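Local coordinates for vitamin B12-binding protein (Vibrio cholerae O395, PDB 5YSC) that binds vitamin B12 in the periplasm and probably hands it to the membrane subunits of the ABC transporter BtuCDF for import, at residues 24-29 with 61-66; 33-38 with 54-59; 71-76 with 99-104; 78-83 with 119-124. All coordinates share one frame; numbering follows the deposited sequence.

Overall arrangement
All four contacts belong to the same lobe, built on the parallel sheet with strand order 43-45, 23-25, 80-83, 103-105. Contacts 1 and 4 are buried and meet at the centre of that sheet, where Ile-24 exchanges backbone hydrogen bonds with Leu-80 and Ile-82. Contacts 2 and 3 lie nearer the surface. Contact 4 packs helix 112-122 on one face of the sheet and contacts 1 and 3 lie on the other, near helix 70-76; contact 2 ties helix 28-36 to the loop beyond strand 43-45. Contacts 1, 3 and 4 are chiefly aliphatic or aliphatic-aromatic; contact 2 adds a phenol and an amide, and contact 1 alone reaches the cobalamin pocket.

Contact 1 of 4, residues 24-29 with 61-66; sequences ISLAPH and RVANHQ. With SO4 (sulfate ion), chain C.
Val-62 and Ala-63 lay small apolar side chains against Ile-24 and Leu-26, while the polar residues before and after them turn to other partners. Arg-61 heads away from 24-29, its chain bent at chi2 (86°), and grips a sulfate ion, probably from the crystallisation liquor. The two are joined edge-on, with the sulfur in the guanidinium plane: NE donates to sulfate O4 at 2.6 Å and NH2 to sulfate O1 at 2.8 Å. The guanidinium is further fixed by the carbonyls of Ser-50, Ala-56 and Leu-59. At Val-62 the direction reverses. Its CG2 meets Ile-24 CG2 at 3.7 Å, the two side chains crossing at about a right angle, and the same methyl lies 4.2 Å from Leu-26 CD2. Ala-63 CB touches that leucine methyl as well, also at 4.2 Å, so Leu-26 CD2 is shared by two neighbours. Asn-64 then folds back in an Asx turn, its OD1 accepting from Gln-66 N at 3.0 Å. In the cobalamin pocket His-65 N makes a weak hydrogen bond to the ligand, and His-29 N, from the first turn of helix 28-36, makes an ordinary hydrogen bond to it. Strand 23-25 runs between strands 43-45 and 80-83, and helix 70-76 closes over Ile-24 and Val-62 through Leu-76.

Contact 2 of 4, residues 33-38 with 54-59; sequences IAYAAG and PQALEL
Tyr-35 spans the distance between helix 28-36 and the 3-10 turn at 54-58, reaching Gln-55, Ala-56 and Leu-59 with the outer half of its ring and its hydroxyl. The CB bond already points at the turn, and chi2 of 87° turns the ring plane nearly perpendicular to the plane of CA, CB and CG. CE1 and CE2 meet different residues, both approached obliquely: CE1 lies 4.2 Å from Ala-56 CB, and CE2 comes within 3.8 Å of Gln-55 OE1 and 3.9 Å of Gln-55 CD. The amide plane of Gln-55 is inclined 31° to the ring, and its chain runs extended beyond CG across the phenol. Further out, CZ is 4.0 Å from Gln-55 CG. At the tip, Tyr-35 OH sits 3.6 Å from Gln-55 CG, and Tyr-35 OH is 3.9 Å from Leu-59 CD1, with Leu-59 coming from the opposite direction. No hydrogen bond links the two segments, so the phenol is held here by packing. Just after Tyr-35 the helix closes in a Schellman motif, where Gly-38, with positive phi, donates its N to Tyr-35 O and Leu-39 N bonds back to Ala-34 O. Leu-43 of strand 43-45 lies against both Tyr-35 and Leu-59, joining helix and turn at the edge of the sheet, while Ile-33 and Ala-37 pack on Leu-121 of helix 112-122.

Contact 3 of 4, residues 71-76 with 99-104; sequences EKILTL and LGFTIY
Leu-74 and Phe-101 give up the most surface here, with Ile-73 and Leu-99 completing the patch. Leu-74 CD1 is the hub: it approaches the far edge of the Phe-101 ring near its plane, 4.1 Å from CZ, and meets Leu-99 CD1 at 3.9 Å. Leu-74 crosses both partners at roughly a right angle, and its CD1 touches both. Both of its torsions depart from staggered values (chi1 -98°, chi2 3°), a strained or perhaps loosely defined conformation for this exposed side chain. Phe-101 holds its CG anti to its own carbonyl carbon (chi1 -71°), which directs the ring toward helix 70-76. There Ile-73 CG2 comes obliquely to CZ at 4.4 Å, on the more buried side of the patch. Between the two residues of the second segment that touch helix 70-76, Gly-100 closes helix 90-98 in a Schellman motif, its positive phi turning the chain toward strand 103-105. Phe-101 also packs on Leu-96 of that helix and on Ile-81 of strand 80-83. Helix 70-76 leads into strand 80-83 and helix 90-98 into strand 103-105, so the contact joins two successive beta-alpha-beta crossovers of the Rossmann-like lobe of a periplasmic binding protein.

Contact 4 of 4, residues 78-83 with 119-124; sequences PDLIIA and EALSHY
Leu-80 and Ile-82 pack against the last part of helix 112-122 and the residues after it, meeting Tyr-124 and Leu-121. Asp-79 braces the start of the strand, its two carboxylate oxygens accepting from the backbone nitrogens of Glu-21 and Arg-22. Leu-80 carries its CG anti to the backbone N (chi1 174°), which sends the isobutyl group over one face of the Tyr-124 ring. CD2 makes a CH-pi contact there, 4.0 Å from the ring centroid and 22° off the normal, with Tyr-124 CG as its nearest ring atom at 3.8 Å. Leu-80 CD2 also reaches Leu-121 CD2 at 4.5 Å. The other methyl, CD1, follows the ring outward to Tyr-124 CE1 at 4.1 Å, so both branches ride on the tyrosine. Phe-18 meets the same ring edge-to-face. The turn that carries Tyr-124 is pinned at Glu-119 O, which accepts from Ser-122 OG at 2.7 Å and from His-123 ND1 at 2.9 Å, the carbonyl oxygen lying in the imidazole plane. This is the helix-on-sheet packing of a Rossmann-like lobe: Ile-81 turns to the other face, where Ile-73 and Phe-101 lie, and Ile-82 returns to the face of helix 112-122. Ile-82 and Leu-121 meet tip to tip, with Ile-82 CD1 4.0 Å from Leu-121 CD2. Ala-30 and Ala-34 of helix 28-36 also touch Ile-82, and Ile-33 touches Leu-121.

Contact 1 of 4, residues 24-29 with 61-66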
loop_
_atom_site.group_PDB
_atom_site.type_symbol
_atom_site.label_atom_id
_atom_site.label_comp_id
_atom_site.label_asym_id
_atom_site.label_seq_id
_atom_site.Cartn_x
_atom_site.Cartn_y
_atom_site.Cartn_z
ATOM N N ILE A 24 7.346 -17.678 -4.097
ATOM C CA ILE A 24 8.166 -16.604 -3.540
ATOM C C ILE A 24 7.418 -15.299 -3.719
ATOM O O ILE A 24 6.872 -15.043 -4.791
ATOM C CB ILE A 24 9.540 -16.548 -4.218
ATOM C CG1 ILE A 24 10.363 -17.770 -3.785
ATOM C CG2 ILE A 24 10.294 -15.249 -3.882
ATOM C CD1 ILE A 24 11.762 -17.812 -4.403
ATOM N N SER A 25 7.386 -14.482 -2.663
ATOM C CA SER A 25 6.794 -13.146 -2.687
ATOM C C SER A 25 7.896 -12.105 -2.603
ATOM O O SER A 25 8.775 -12.180 -1.728
ATOM C CB SER A 25 5.834 -12.945 -1.517
ATOM O OG SER A 25 5.543 -11.578 -1.380
ATOM N N LEU A 26 7.812 -11.115 -3.476
ATOM C CA LEU A 26 8.813 -10.056 -3.525
ATOM C C LEU A 26 8.343 -8.742 -2.895
ATOM O O LEU A 26 8.976 -7.710 -3.122
ATOM C CB LEU A 26 9.250 -9.826 -4.966
ATOM C CG LEU A 26 9.814 -11.052 -5.697
ATOM C CD1 LEU A 26 10.197 -10.652 -7.118
ATOM C CD2 LEU A 26 11.024 -11.659 -4.988
ATOM N N ALA A 27 7.241 -8.743 -2.127
ATOM C CA ALA A 27 6.776 -7.500 -1.505
ATOM C C ALA A 27 5.939 -7.793 -0.259
ATOM O O ALA A 27 5.281 -8.830 -0.192
ATOM C CB ALA A 27 5.952 -6.643 -2.473
ATOM N N PRO A 28 5.943 -6.888 0.726
ATOM C CA PRO A 28 5.056 -7.073 1.892
ATOM C C PRO A 28 3.607 -7.238 1.505
ATOM O O PRO A 28 2.922 -8.114 2.053
ATOM C CB PRO A 28 5.286 -5.798 2.696
ATOM C CG PRO A 28 6.682 -5.379 2.373
ATOM C CD PRO A 28 6.806 -5.696 0.860
ATOM N N HIS A 29 3.098 -6.402 0.602
ATOM C CA HIS A 29 1.697 -6.541 0.221
ATOM C C HIS A 29 1.469 -7.863 -0.472
ATOM O O HIS A 29 0.432 -8.506 -0.281
ATOM C CB HIS A 29 1.237 -5.398 -0.682
ATOM C CG HIS A 29 1.439 -5.678 -2.152
ATOM N ND1 HIS A 29 2.655 -5.527 -2.784
ATOM C CD2 HIS A 29 0.592 -6.193 -3.075
ATOM C CE1 HIS A 29 2.543 -5.918 -4.038
ATOM N NE2 HIS A 29 1.299 -6.308 -4.243
ATOM N N ARG A 61 14.088 -14.342 3.624
ATOM C CA ARG A 61 13.937 -13.112 2.857
ATOM C C ARG A 61 14.804 -13.152 1.603
ATOM O O ARG A 61 15.961 -13.577 1.655
ATOM C CB ARG A 61 14.329 -11.922 3.711
ATOM C CG ARG A 61 13.212 -11.424 4.577
ATOM C CD ARG A 61 13.051 -12.110 5.910
ATOM N NE ARG A 61 11.982 -11.380 6.602
ATOM C CZ ARG A 61 10.743 -11.816 6.806
ATOM N NH1 ARG A 61 10.377 -13.059 6.506
ATOM N NH2 ARG A 61 9.878 -10.999 7.372
ATOM N N VAL A 62 14.244 -12.711 0.479
ATOM C CA VAL A 62 15.023 -12.667 -0.758
ATOM C C VAL A 62 14.886 -11.324 -1.449
ATOM O O VAL A 62 15.245 -11.184 -2.618
ATOM C CB VAL A 62 14.625 -13.800 -1.716
ATOM C CG1 VAL A 62 15.076 -15.158 -1.143
ATOM C CG2 VAL A 62 13.134 -13.792 -2.006
ATOM N N ALA A 63 14.362 -10.319 -0.763
ATOM C CA ALA A 63 14.176 -9.042 -1.442
ATOM C C ALA A 63 14.032 -7.919 -0.428
ATOM O O ALA A 63 13.501 -8.108 0.668
ATOM C CB ALA A 63 12.961 -9.056 -2.368
ATOM N N ASN A 64 14.503 -6.742 -0.823
ATOM C CA ASN A 64 14.318 -5.519 -0.057
ATOM C C ASN A 64 14.213 -4.382 -1.056
ATOM O O ASN A 64 14.098 -4.610 -2.262
ATOM C CB ASN A 64 15.448 -5.293 0.949
ATOM C CG ASN A 64 16.799 -5.225 0.294
ATOM O OD1 ASN A 64 16.983 -4.588 -0.742
ATOM N ND2 ASN A 64 17.763 -5.893 0.905
ATOM N N HIS A 65 14.215 -3.147 -0.551
ATOM C CA HIS A 65 13.820 -2.036 -1.408
ATOM C C HIS A 65 14.828 -1.738 -2.491
ATOM O O HIS A 65 14.495 -1.040 -3.448
ATOM C CB HIS A 65 13.607 -0.771 -0.576
ATOM C CG HIS A 65 14.845 -0.295 0.122
ATOM N ND1 HIS A 65 15.434 0.927 -0.142
ATOM C CD2 HIS A 65 15.600 -0.877 1.084
ATOM C CE1 HIS A 65 16.490 1.078 0.638
ATOM N NE2 HIS A 65 16.608 0.004 1.396
ATOM N N GLN A 66 16.048 -2.234 -2.339
ATOM C CA GLN A 66 17.100 -1.936 -3.296
ATOM C C GLN A 66 17.506 -3.140 -4.143
ATOM O O GLN A 66 17.971 -2.981 -5.259
ATOM C CB GLN A 66 18.322 -1.349 -2.582
ATOM C CG GLN A 66 18.739 -2.118 -1.347
ATOM C CD GLN A 66 19.512 -1.269 -0.359
ATOM O OE1 GLN A 66 19.783 -0.097 -0.611
ATOM N NE2 GLN A 66 19.878 -1.861 0.774
HETATM S S SO4 C . 12.587 -8.308 7.938
HETATM O O1 SO4 C . 11.142 -8.590 7.888
HETATM O O2 SO4 C . 13.086 -8.501 9.300
HETATM O O3 SO4 C . 12.794 -6.915 7.544
HETATM O O4 SO4 C . 13.340 -9.213 7.069
#

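Contact 2 of 4, residues 33-38 with 54-59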
loop_
_atom_site.group_PDB
_atom_site.type_symbol
_atom_site.label_atom_id
_atom_site.label_comp_id
_atom_site.label_asym_id
_atom_site.label_seq_id
_atom_site.Cartn_x
_atom_site.Cartn_y
_atom_site.Cartn_z
ATOM N N ILE A 33 -1.424 -10.728 0.288
ATOM C CA ILE A 33 -2.389 -11.216 -0.696
ATOM C C ILE A 33 -2.214 -12.698 -0.927
ATOM O O ILE A 33 -3.200 -13.417 -1.165
ATOM C CB ILE A 33 -2.255 -10.412 -2.001
ATOM C CG1 ILE A 33 -2.768 -8.975 -1.793
ATOM C CG2 ILE A 33 -2.982 -11.100 -3.099
ATOM C CD1 ILE A 33 -4.100 -8.878 -1.359
ATOM N N ALA A 34 -0.969 -13.177 -0.871
ATOM C CA ALA A 34 -0.712 -14.611 -1.027
ATOM C C ALA A 34 -1.417 -15.414 0.063
ATOM O O ALA A 34 -2.093 -16.413 -0.228
ATOM C CB ALA A 34 0.793 -14.896 -1.049
ATOM N N TYR A 35 -1.296 -14.983 1.326
ATOM C CA TYR A 35 -2.012 -15.693 2.391
ATOM C C TYR A 35 -3.519 -15.607 2.207
ATOM O O TYR A 35 -4.219 -16.623 2.359
ATOM C CB TYR A 35 -1.621 -15.160 3.772
ATOM C CG TYR A 35 -0.387 -15.811 4.342
ATOM C CD1 TYR A 35 0.859 -15.314 4.047
ATOM C CD2 TYR A 35 -0.455 -16.916 5.196
ATOM C CE1 TYR A 35 2.002 -15.882 4.549
ATOM C CE2 TYR A 35 0.689 -17.490 5.696
ATOM C CZ TYR A 35 1.928 -16.961 5.380
ATOM O OH TYR A 35 3.113 -17.522 5.907
ATOM N N ALA A 36 -4.039 -14.426 1.826
ATOM C CA ALA A 36 -5.483 -14.293 1.621
ATOM C C ALA A 36 -5.980 -15.172 0.477
ATOM O O ALA A 36 -7.156 -15.581 0.472
ATOM C CB ALA A 36 -5.846 -12.844 1.349
ATOM N N ALA A 37 -5.113 -15.437 -0.492
ATOM C CA ALA A 37 -5.444 -16.218 -1.668
ATOM C C ALA A 37 -5.296 -17.695 -1.435
ATOM O O ALA A 37 -5.427 -18.454 -2.399
ATOM C CB ALA A 37 -4.561 -15.802 -2.857
ATOM N N GLY A 38 -5.011 -18.126 -0.206
ATOM C CA GLY A 38 -4.815 -19.543 0.051
ATOM C C GLY A 38 -3.523 -20.124 -0.488
ATOM O O GLY A 38 -3.497 -21.292 -0.915
ATOM N N PRO A 54 1.604 -12.615 10.783
ATOM C CA PRO A 54 2.911 -12.600 11.444
ATOM C C PRO A 54 3.759 -13.851 11.259
ATOM O O PRO A 54 4.978 -13.746 11.358
ATOM C CB PRO A 54 2.547 -12.360 12.926
ATOM C CG PRO A 54 1.197 -11.626 12.847
ATOM C CD PRO A 54 0.493 -12.245 11.678
ATOM N N GLN A 55 3.172 -15.022 11.008
ATOM C CA GLN A 55 3.976 -16.223 10.785
ATOM C C GLN A 55 4.939 -16.030 9.607
ATOM O O GLN A 55 5.912 -16.772 9.479
ATOM C CB GLN A 55 3.082 -17.444 10.534
ATOM C CG GLN A 55 2.194 -17.367 9.345
ATOM C CD GLN A 55 0.990 -18.296 9.451
ATOM O OE1 GLN A 55 -0.164 -17.847 9.406
ATOM N NE2 GLN A 55 1.255 -19.596 9.607
ATOM N N ALA A 56 4.680 -15.031 8.765
ATOM C CA ALA A 56 5.539 -14.785 7.607
ATOM C C ALA A 56 6.931 -14.351 8.027
ATOM O O ALA A 56 7.871 -14.446 7.225
ATOM C CB ALA A 56 4.949 -13.718 6.669
ATOM N N LEU A 57 7.071 -13.844 9.260
ATOM C CA LEU A 57 8.377 -13.539 9.827
ATOM C C LEU A 57 9.293 -14.756 9.790
ATOM O O LEU A 57 10.516 -14.621 9.777
ATOM C CB LEU A 57 8.193 -13.085 11.279
ATOM C CG LEU A 57 7.502 -11.753 11.508
ATOM C CD1 LEU A 57 6.976 -11.659 12.981
ATOM C CD2 LEU A 57 8.500 -10.645 11.168
ATOM N N GLU A 58 8.714 -15.916 9.800
ATOM C CA GLU A 58 9.471 -17.168 9.867
ATOM C C GLU A 58 10.146 -17.567 8.548
ATOM O O GLU A 58 10.952 -18.421 8.539
ATOM C CB GLU A 58 8.527 -18.339 10.293
ATOM C CG GLU A 58 9.205 -19.630 10.667
ATOM C CD GLU A 58 8.348 -20.633 11.377
ATOM O OE1 GLU A 58 7.170 -20.554 11.255
ATOM O OE2 GLU A 58 8.906 -21.490 12.088
ATOM N N LEU A 59 9.792 -16.940 7.468
ATOM C CA LEU A 59 10.292 -17.341 6.187
ATOM C C LEU A 59 11.514 -16.616 5.730
ATOM O O LEU A 59 11.729 -15.540 6.091
ATOM C CB LEU A 59 9.225 -17.181 5.168
ATOM C CG LEU A 59 7.885 -17.852 5.406
ATOM C CD1 LEU A 59 6.768 -17.444 4.463
ATOM C CD2 LEU A 59 8.087 -19.327 5.362
#

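Contact 3 of 4, residues 71-76 with 99-104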
loop_
_atom_site.group_PDB
_atom_site.type_symbol
_atom_site.label_atom_id
_atom_site.label_comp_id
_atom_site.label_asym_id
_atom_site.label_seq_id
_atom_site.Cartn_x
_atom_site.Cartn_y
_atom_site.Cartn_z
ATOM N N GLU A 71 20.406 -14.897 -6.529
ATOM C CA GLU A 71 21.153 -16.098 -6.181
ATOM C C GLU A 71 20.313 -17.007 -5.297
ATOM O O GLU A 71 20.169 -18.201 -5.571
ATOM C CB GLU A 71 22.442 -15.710 -5.478
ATOM C CG GLU A 71 23.369 -16.882 -5.190
ATOM C CD GLU A 71 24.751 -16.450 -4.747
ATOM O OE1 GLU A 71 24.979 -15.244 -4.510
ATOM O OE2 GLU A 71 25.619 -17.335 -4.641
ATOM N N LYS A 72 19.730 -16.436 -4.243
ATOM C CA LYS A 72 18.898 -17.211 -3.323
ATOM C C LYS A 72 17.671 -17.756 -4.026
ATOM O O LYS A 72 17.276 -18.898 -3.788
ATOM C CB LYS A 72 18.493 -16.350 -2.129
ATOM C CG LYS A 72 19.451 -16.390 -0.983
ATOM C CD LYS A 72 19.027 -15.472 0.184
ATOM C CE LYS A 72 19.125 -16.138 1.538
ATOM N NZ LYS A 72 17.805 -16.743 1.913
ATOM N N ILE A 73 17.051 -16.961 -4.904
ATOM C CA ILE A 73 15.899 -17.448 -5.658
ATOM C C ILE A 73 16.271 -18.661 -6.514
ATOM O O ILE A 73 15.487 -19.620 -6.643
ATOM C CB ILE A 73 15.301 -16.307 -6.502
ATOM C CG1 ILE A 73 14.754 -15.231 -5.555
ATOM C CG2 ILE A 73 14.225 -16.811 -7.408
ATOM C CD1 ILE A 73 14.049 -14.101 -6.249
ATOM N N LEU A 74 17.445 -18.624 -7.152
ATOM C CA LEU A 74 17.905 -19.785 -7.906
ATOM C C LEU A 74 17.969 -21.002 -6.994
ATOM O O LEU A 74 17.510 -22.094 -7.347
ATOM C CB LEU A 74 19.288 -19.493 -8.491
ATOM C CG LEU A 74 19.529 -19.033 -9.933
ATOM C CD1 LEU A 74 18.306 -18.796 -10.775
ATOM C CD2 LEU A 74 20.395 -17.791 -9.893
ATOM N N THR A 75 18.497 -20.772 -5.801
ATOM C CA THR A 75 18.616 -21.770 -4.753
ATOM C C THR A 75 17.288 -22.385 -4.321
ATOM O O THR A 75 17.268 -23.476 -3.767
ATOM C CB THR A 75 19.234 -21.128 -3.507
ATOM O OG1 THR A 75 20.656 -21.311 -3.509
ATOM C CG2 THR A 75 18.617 -21.705 -2.248
ATOM N N LEU A 76 16.188 -21.677 -4.559
ATOM C CA LEU A 76 14.883 -22.076 -4.046
ATOM C C LEU A 76 13.985 -22.727 -5.078
ATOM O O LEU A 76 13.004 -23.369 -4.694
ATOM C CB LEU A 76 14.150 -20.868 -3.447
ATOM C CG LEU A 76 14.692 -20.393 -2.091
ATOM C CD1 LEU A 76 14.175 -19.014 -1.736
ATOM C CD2 LEU A 76 14.325 -21.385 -0.986
ATOM N N LEU A 99 15.062 -15.752 -17.086
ATOM C CA LEU A 99 15.424 -17.053 -16.553
ATOM C C LEU A 99 14.295 -18.068 -16.647
ATOM O O LEU A 99 14.516 -19.227 -16.291
ATOM C CB LEU A 99 15.856 -16.912 -15.103
ATOM C CG LEU A 99 17.247 -16.336 -14.857
ATOM C CD1 LEU A 99 17.426 -16.010 -13.364
ATOM C CD2 LEU A 99 18.273 -17.343 -15.309
ATOM N N GLY A 100 13.102 -17.653 -17.091
ATOM C CA GLY A 100 12.007 -18.554 -17.337
ATOM C C GLY A 100 11.130 -18.868 -16.148
ATOM O O GLY A 100 10.405 -19.865 -16.183
ATOM N N PHE A 101 11.156 -18.053 -15.103
ATOM C CA PHE A 101 10.264 -18.282 -13.973
ATOM C C PHE A 101 8.832 -17.853 -14.282
ATOM O O PHE A 101 8.572 -16.892 -15.017
ATOM C CB PHE A 101 10.761 -17.541 -12.739
ATOM C CG PHE A 101 11.994 -18.121 -12.157
ATOM C CD1 PHE A 101 11.947 -19.333 -11.516
ATOM C CD2 PHE A 101 13.201 -17.453 -12.245
ATOM C CE1 PHE A 101 13.064 -19.878 -10.970
ATOM C CE2 PHE A 101 14.348 -17.994 -11.690
ATOM C CZ PHE A 101 14.272 -19.220 -11.053
ATOM N N THR A 102 7.885 -18.589 -13.706
ATOM C CA THR A 102 6.497 -18.198 -13.807
ATOM C C THR A 102 6.285 -17.068 -12.808
ATOM O O THR A 102 6.531 -17.243 -11.609
ATOM C CB THR A 102 5.572 -19.374 -13.531
ATOM O OG1 THR A 102 5.813 -20.396 -14.508
ATOM C CG2 THR A 102 4.136 -18.939 -13.640
ATOM N N ILE A 103 5.876 -15.911 -13.313
ATOM C CA ILE A 103 5.764 -14.712 -12.503
ATOM C C ILE A 103 4.379 -14.120 -12.643
ATOM O O ILE A 103 3.912 -13.842 -13.757
ATOM C CB ILE A 103 6.812 -13.656 -12.891
ATOM C CG1 ILE A 103 8.213 -14.216 -12.713
ATOM C CG2 ILE A 103 6.634 -12.392 -12.033
ATOM C CD1 ILE A 103 9.257 -13.510 -13.519
ATOM N N TYR A 104 3.746 -13.852 -11.507
ATOM C CA TYR A 104 2.543 -13.067 -11.462
ATOM C C TYR A 104 2.922 -11.631 -11.134
ATOM O O TYR A 104 3.554 -11.370 -10.115
ATOM C CB TYR A 104 1.570 -13.658 -10.432
ATOM C CG TYR A 104 0.327 -12.824 -10.345
ATOM C CD1 TYR A 104 -0.681 -12.946 -11.295
ATOM C CD2 TYR A 104 0.177 -11.876 -9.336
ATOM C CE1 TYR A 104 -1.795 -12.171 -11.244
ATOM C CE2 TYR A 104 -0.949 -11.101 -9.272
ATOM C CZ TYR A 104 -1.944 -11.254 -10.224
ATOM O OH TYR A 104 -3.051 -10.459 -10.225
#

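Contact 4 of 4, residues 78-83 with 119-124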
loop_
_atom_site.group_PDB
_atom_site.type_symbol
_atom_site.label_atom_id
_atom_site.label_comp_id
_atom_site.label_asym_id
_atom_site.label_seq_id
_atom_site.Cartn_x
_atom_site.Cartn_y
_atom_site.Cartn_z
ATOM N N PRO A 78 11.580 -21.760 -7.298
ATOM C CA PRO A 78 10.147 -21.508 -7.189
ATOM C C PRO A 78 9.430 -21.905 -8.459
ATOM O O PRO A 78 9.977 -21.805 -9.557
ATOM C CB PRO A 78 10.074 -19.991 -6.949
ATOM C CG PRO A 78 11.223 -19.459 -7.745
ATOM C CD PRO A 78 12.327 -20.505 -7.522
ATOM N N ASP A 79 8.191 -22.369 -8.321
ATOM C CA ASP A 79 7.348 -22.534 -9.491
ATOM C C ASP A 79 6.382 -21.377 -9.666
ATOM O O ASP A 79 5.661 -21.336 -10.662
ATOM C CB ASP A 79 6.600 -23.876 -9.441
ATOM C CG ASP A 79 5.769 -24.061 -8.185
ATOM O OD1 ASP A 79 5.702 -23.127 -7.362
ATOM O OD2 ASP A 79 5.173 -25.150 -8.019
ATOM N N LEU A 80 6.384 -20.418 -8.732
ATOM C CA LEU A 80 5.631 -19.176 -8.883
ATOM C C LEU A 80 6.321 -18.065 -8.094
ATOM O O LEU A 80 6.612 -18.251 -6.914
ATOM C CB LEU A 80 4.193 -19.344 -8.380
ATOM C CG LEU A 80 3.374 -18.051 -8.363
ATOM C CD1 LEU A 80 3.181 -17.562 -9.792
ATOM C CD2 LEU A 80 2.029 -18.257 -7.659
ATOM N N ILE A 81 6.530 -16.903 -8.726
ATOM C CA ILE A 81 7.073 -15.718 -8.081
ATOM C C ILE A 81 6.000 -14.639 -8.180
ATOM O O ILE A 81 5.440 -14.403 -9.253
ATOM C CB ILE A 81 8.397 -15.250 -8.728
ATOM C CG1 ILE A 81 9.471 -16.333 -8.639
ATOM C CG2 ILE A 81 8.859 -13.934 -8.113
ATOM C CD1 ILE A 81 10.809 -15.955 -9.246
ATOM N N ILE A 82 5.672 -14.019 -7.054
ATOM C CA ILE A 82 4.703 -12.940 -6.998
ATOM C C ILE A 82 5.457 -11.626 -6.954
ATOM O O ILE A 82 6.056 -11.284 -5.937
ATOM C CB ILE A 82 3.772 -13.052 -5.781
ATOM C CG1 ILE A 82 3.158 -14.439 -5.708
ATOM C CG2 ILE A 82 2.706 -11.993 -5.902
ATOM C CD1 ILE A 82 2.400 -14.644 -4.405
ATOM N N ALA A 83 5.468 -10.918 -8.079
ATOM C CA ALA A 83 6.278 -9.716 -8.210
ATOM C C ALA A 83 5.474 -8.452 -7.982
ATOM O O ALA A 83 4.264 -8.412 -8.137
ATOM C CB ALA A 83 6.919 -9.639 -9.588
ATOM N N GLU A 119 -8.075 -12.846 -6.442
ATOM C CA GLU A 119 -8.804 -13.803 -7.269
ATOM C C GLU A 119 -7.873 -14.458 -8.280
ATOM O O GLU A 119 -7.880 -15.681 -8.436
ATOM C CB GLU A 119 -9.980 -13.108 -7.950
ATOM C CG GLU A 119 -10.793 -14.017 -8.867
ATOM C CD GLU A 119 -12.001 -13.297 -9.416
ATOM O OE1 GLU A 119 -11.934 -12.054 -9.560
ATOM O OE2 GLU A 119 -13.019 -13.967 -9.692
ATOM N N ALA A 120 -7.000 -13.675 -8.899
ATOM C CA ALA A 120 -5.968 -14.250 -9.760
ATOM C C ALA A 120 -5.083 -15.230 -9.009
ATOM O O ALA A 120 -4.798 -16.333 -9.491
ATOM C CB ALA A 120 -5.114 -13.135 -10.373
ATOM N N LEU A 121 -4.590 -14.846 -7.832
ATOM C CA LEU A 121 -3.666 -15.726 -7.163
ATOM C C LEU A 121 -4.336 -17.010 -6.708
ATOM O O LEU A 121 -3.669 -18.030 -6.558
ATOM C CB LEU A 121 -3.016 -14.998 -5.983
ATOM C CG LEU A 121 -1.911 -14.017 -6.366
ATOM C CD1 LEU A 121 -1.482 -13.208 -5.148
ATOM C CD2 LEU A 121 -0.697 -14.759 -6.931
ATOM N N SER A 122 -5.634 -16.971 -6.455
ATOM C CA SER A 122 -6.345 -18.176 -6.053
ATOM C C SER A 122 -6.301 -19.262 -7.125
ATOM O O SER A 122 -6.475 -20.447 -6.805
ATOM C CB SER A 122 -7.790 -17.816 -5.708
ATOM O OG SER A 122 -8.630 -17.769 -6.839
ATOM N N HIS A 123 -6.045 -18.890 -8.380
ATOM C CA HIS A 123 -5.913 -19.901 -9.432
ATOM C C HIS A 123 -4.731 -20.827 -9.197
ATOM O O HIS A 123 -4.648 -21.899 -9.815
ATOM C CB HIS A 123 -5.753 -19.239 -10.803
ATOM C CG HIS A 123 -7.000 -18.607 -11.315
ATOM N ND1 HIS A 123 -7.653 -17.602 -10.643
ATOM C CD2 HIS A 123 -7.718 -18.835 -12.436
ATOM C CE1 HIS A 123 -8.719 -17.237 -11.328
ATOM N NE2 HIS A 123 -8.784 -17.975 -12.417
ATOM N N TYR A 124 -3.801 -20.418 -8.349
ATOM C CA TYR A 124 -2.618 -21.226 -8.112
ATOM C C TYR A 124 -2.753 -22.005 -6.824
ATOM O O TYR A 124 -1.808 -22.647 -6.385
ATOM C CB TYR A 124 -1.364 -20.357 -8.040
ATOM C CG TYR A 124 -1.063 -19.611 -9.309
ATOM C CD1 TYR A 124 -0.276 -20.175 -10.298
ATOM C CD2 TYR A 124 -1.562 -18.343 -9.518
ATOM C CE1 TYR A 124 0.001 -19.492 -11.455
ATOM C CE2 TYR A 124 -1.291 -17.655 -10.670
ATOM C CZ TYR A 124 -0.512 -18.230 -11.637
ATOM O OH TYR A 124 -0.248 -17.531 -12.790
#